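Beta-lactamase-related domain-containing protein (Bacteroides dorei DSM 17855, PDB 5TGF) is a putative beta-lactamase-family hydrolase, probably of the serine type, that also binds calcium. Local coordinates at residues S78-V83 with L99-L104. Numbering follows the deposited sequence.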
loop_
_atom_site.group_PDB
_atom_site.type_symbol
_atom_site.label_atom_id
_atom_site.label_comp_id
_atom_site.label_asym_id
_atom_site.label_seq_id
_atom_site.Cartn_x
_atom_site.Cartn_y
_atom_site.Cartn_z
ATOM N N SER A 78 8.141 -18.285 -1.323
ATOM C CA SER A 78 8.523 -17.837 0.007
ATOM C C SER A 78 9.154 -16.440 -0.052
ATOM O O SER A 78 9.747 -16.067 -1.045
ATOM C CB SER A 78 9.491 -18.836 0.641
ATOM O OG SER A 78 10.398 -18.200 1.541
ATOM N N TRP A 79 9.062 -15.707 1.051
ATOM C CA TRP A 79 9.576 -14.342 1.119
ATOM C C TRP A 79 11.069 -14.265 0.853
ATOM O O TRP A 79 11.574 -13.233 0.395
ATOM C CB TRP A 79 9.295 -13.756 2.497
ATOM C CG TRP A 79 7.821 -13.704 2.824
ATOM C CD1 TRP A 79 7.193 -14.380 3.814
ATOM C CD2 TRP A 79 6.784 -13.009 2.084
ATOM N NE1 TRP A 79 5.838 -14.085 3.795
ATOM C CE2 TRP A 79 5.565 -13.273 2.724
ATOM C CE3 TRP A 79 6.780 -12.227 0.932
ATOM C CZ2 TRP A 79 4.354 -12.718 2.299
ATOM C CZ3 TRP A 79 5.571 -11.666 0.492
ATOM C CH2 TRP A 79 4.367 -11.912 1.188
ATOM N N ASP A 80 11.793 -15.344 1.153
ATOM C CA ASP A 80 13.230 -15.374 0.939
ATOM C C ASP A 80 13.660 -16.009 -0.387
ATOM O O ASP A 80 14.852 -16.115 -0.651
ATOM C CB ASP A 80 13.880 -16.066 2.126
ATOM C CG ASP A 80 13.592 -15.340 3.449
ATOM O OD1 ASP A 80 13.736 -14.101 3.507
ATOM O OD2 ASP A 80 13.175 -15.997 4.426
ATOM N N ASP A 81 12.709 -16.289 -1.278
ATOM C CA ASP A 81 13.043 -16.805 -2.595
ATOM C C ASP A 81 13.679 -15.736 -3.510
ATOM O O ASP A 81 13.223 -14.582 -3.557
ATOM C CB ASP A 81 11.817 -17.361 -3.291
ATOM C CG ASP A 81 11.347 -18.702 -2.723
ATOM O OD1 ASP A 81 11.984 -19.241 -1.817
ATOM O OD2 ASP A 81 10.297 -19.190 -3.180
ATOM N N PRO A 82 14.700 -16.120 -4.270
ATOM C CA PRO A 82 15.224 -15.214 -5.299
ATOM C C PRO A 82 14.386 -15.219 -6.548
ATOM O O PRO A 82 13.744 -16.231 -6.880
ATOM C CB PRO A 82 16.622 -15.766 -5.612
ATOM C CG PRO A 82 16.689 -17.120 -5.007
ATOM C CD PRO A 82 15.411 -17.416 -4.252
ATOM N N VAL A 83 14.453 -14.112 -7.283
ATOM C CA VAL A 83 13.691 -13.956 -8.515
ATOM C C VAL A 83 13.909 -15.154 -9.471
ATOM O O VAL A 83 12.958 -15.687 -10.010
ATOM C CB VAL A 83 14.051 -12.615 -9.225
ATOM C CG1 VAL A 83 13.450 -12.524 -10.611
ATOM C CG2 VAL A 83 13.585 -11.419 -8.396
ATOM N N LEU A 99 15.688 -10.914 -3.555
ATOM C CA LEU A 99 14.641 -11.686 -2.857
ATOM C C LEU A 99 13.269 -11.046 -2.990
ATOM O O LEU A 99 13.150 -9.822 -3.119
ATOM C CB LEU A 99 14.986 -11.844 -1.376
ATOM C CG LEU A 99 16.397 -12.368 -1.091
ATOM C CD1 LEU A 99 16.615 -12.518 0.393
ATOM C CD2 LEU A 99 16.620 -13.694 -1.803
ATOM N N LEU A 100 12.237 -11.873 -2.898
ATOM C CA LEU A 100 10.876 -11.390 -2.967
ATOM C C LEU A 100 10.591 -10.306 -1.909
ATOM O O LEU A 100 9.973 -9.292 -2.214
ATOM C CB LEU A 100 9.901 -12.546 -2.835
ATOM C CG LEU A 100 8.426 -12.198 -2.726
ATOM C CD1 LEU A 100 7.909 -11.446 -3.958
ATOM C CD2 LEU A 100 7.648 -13.482 -2.491
ATOM N N ARG A 101 11.043 -10.522 -0.687
ATOM C CA ARG A 101 10.838 -9.536 0.378
ATOM C C ARG A 101 11.565 -8.215 0.080
ATOM O O ARG A 101 11.128 -7.150 0.550
ATOM C CB ARG A 101 11.284 -10.100 1.724
ATOM C CG ARG A 101 12.761 -10.433 1.839
ATOM C CD ARG A 101 13.092 -10.792 3.289
ATOM N NE ARG A 101 14.451 -11.257 3.454
ATOM C CZ ARG A 101 15.534 -10.490 3.518
ATOM N NH1 ARG A 101 15.464 -9.166 3.473
ATOM N NH2 ARG A 101 16.709 -11.077 3.643
ATOM N N GLN A 102 12.645 -8.266 -0.708
ATOM C CA GLN A 102 13.386 -7.041 -1.061
ATOM C C GLN A 102 12.638 -6.237 -2.114
ATOM O O GLN A 102 12.645 -4.992 -2.080
ATOM C CB GLN A 102 14.797 -7.336 -1.567
ATOM C CG GLN A 102 15.694 -7.829 -0.429
ATOM C CD GLN A 102 17.056 -8.362 -0.868
ATOM O OE1 GLN A 102 17.231 -8.875 -1.968
ATOM N NE2 GLN A 102 18.004 -8.306 0.047
ATOM N N LEU A 103 12.026 -6.938 -3.048
ATOM C CA LEU A 103 11.176 -6.294 -4.045
ATOM C C LEU A 103 10.070 -5.481 -3.365
ATOM O O LEU A 103 9.831 -4.343 -3.719
ATOM C CB LEU A 103 10.567 -7.337 -5.022
ATOM C CG LEU A 103 11.553 -8.108 -5.918
ATOM C CD1 LEU A 103 10.894 -9.313 -6.591
ATOM C CD2 LEU A 103 12.208 -7.210 -6.955
ATOM N N LEU A 104 9.432 -6.067 -2.363
ATOM C CA LEU A 104 8.244 -5.468 -1.766
ATOM C C LEU A 104 8.558 -4.450 -0.664
ATOM O O LEU A 104 7.640 -3.973 -0.009
ATOM C CB LEU A 104 7.347 -6.569 -1.209
ATOM C CG LEU A 104 6.664 -7.472 -2.218
ATOM C CD1 LEU A 104 6.141 -8.740 -1.573
ATOM C CD2 LEU A 104 5.531 -6.749 -2.913
HETATM O O HOH W 1 17.144 -14.293 3.400
#
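Asp80 and Arg101 form a salt bridge across the two segments. Arg101 NE gives its N-H to Asp80 OD1 at 2.9 Å. The carboxylate oxygen lies in the guanidinium plane, at its edge, while the two planar groups stand 78° apart. CG of Arg101 sits between the backbone N and the carbonyl carbon (chi1 63°), which lays the start of the side chain over Trp79 O; the extended chain then carries NE to Asp80. A water accepts from Arg101 NH2 and gives a weak bond to Asp80 OD1.

Two backbone bonds hold the first turn of helix 100-103. Arg101 N donates to Trp79 O at 3.0 Å, and Leu100 N to Asp81 O. Asp81 O also receives a CA-H contact from Leu99. The rest of the contact is largely apolar. Trp79 CE3 meets Leu100 CD2 obliquely at 3.7 Å. Leu104 CD1 comes to the edge of the same ring, 3.6 Å from Trp79 CZ3. Val83 CG2 touches Leu103 CD1.

The 78-83 loop is shaped by a type I turn from Ser78 to Asp81 and an ST turn in which Ser78 OG accepts from Asp80 N. Asp81 OD2 takes the N-H of Ser78, met from above the carboxylate plane, makes a salt bridge with Lys85 NZ and is hydrogen-bonded to Trp86 NE1. Leu99 is the N-cap residue, and Leu99 N donates to Gln102 OE1 at 3.0 Å.

Ile68 of helix 60-74 packs on Trp79, Leu100 and Leu104. Trp79 also touches Val72, a residue of the calcium site seen in this protein, though no calcium is bound to this chain. The contact thus joins a turn to a helix N-terminus in the helical part of the beta-lactamase-type fold, consistent with the serine enzymes of this family.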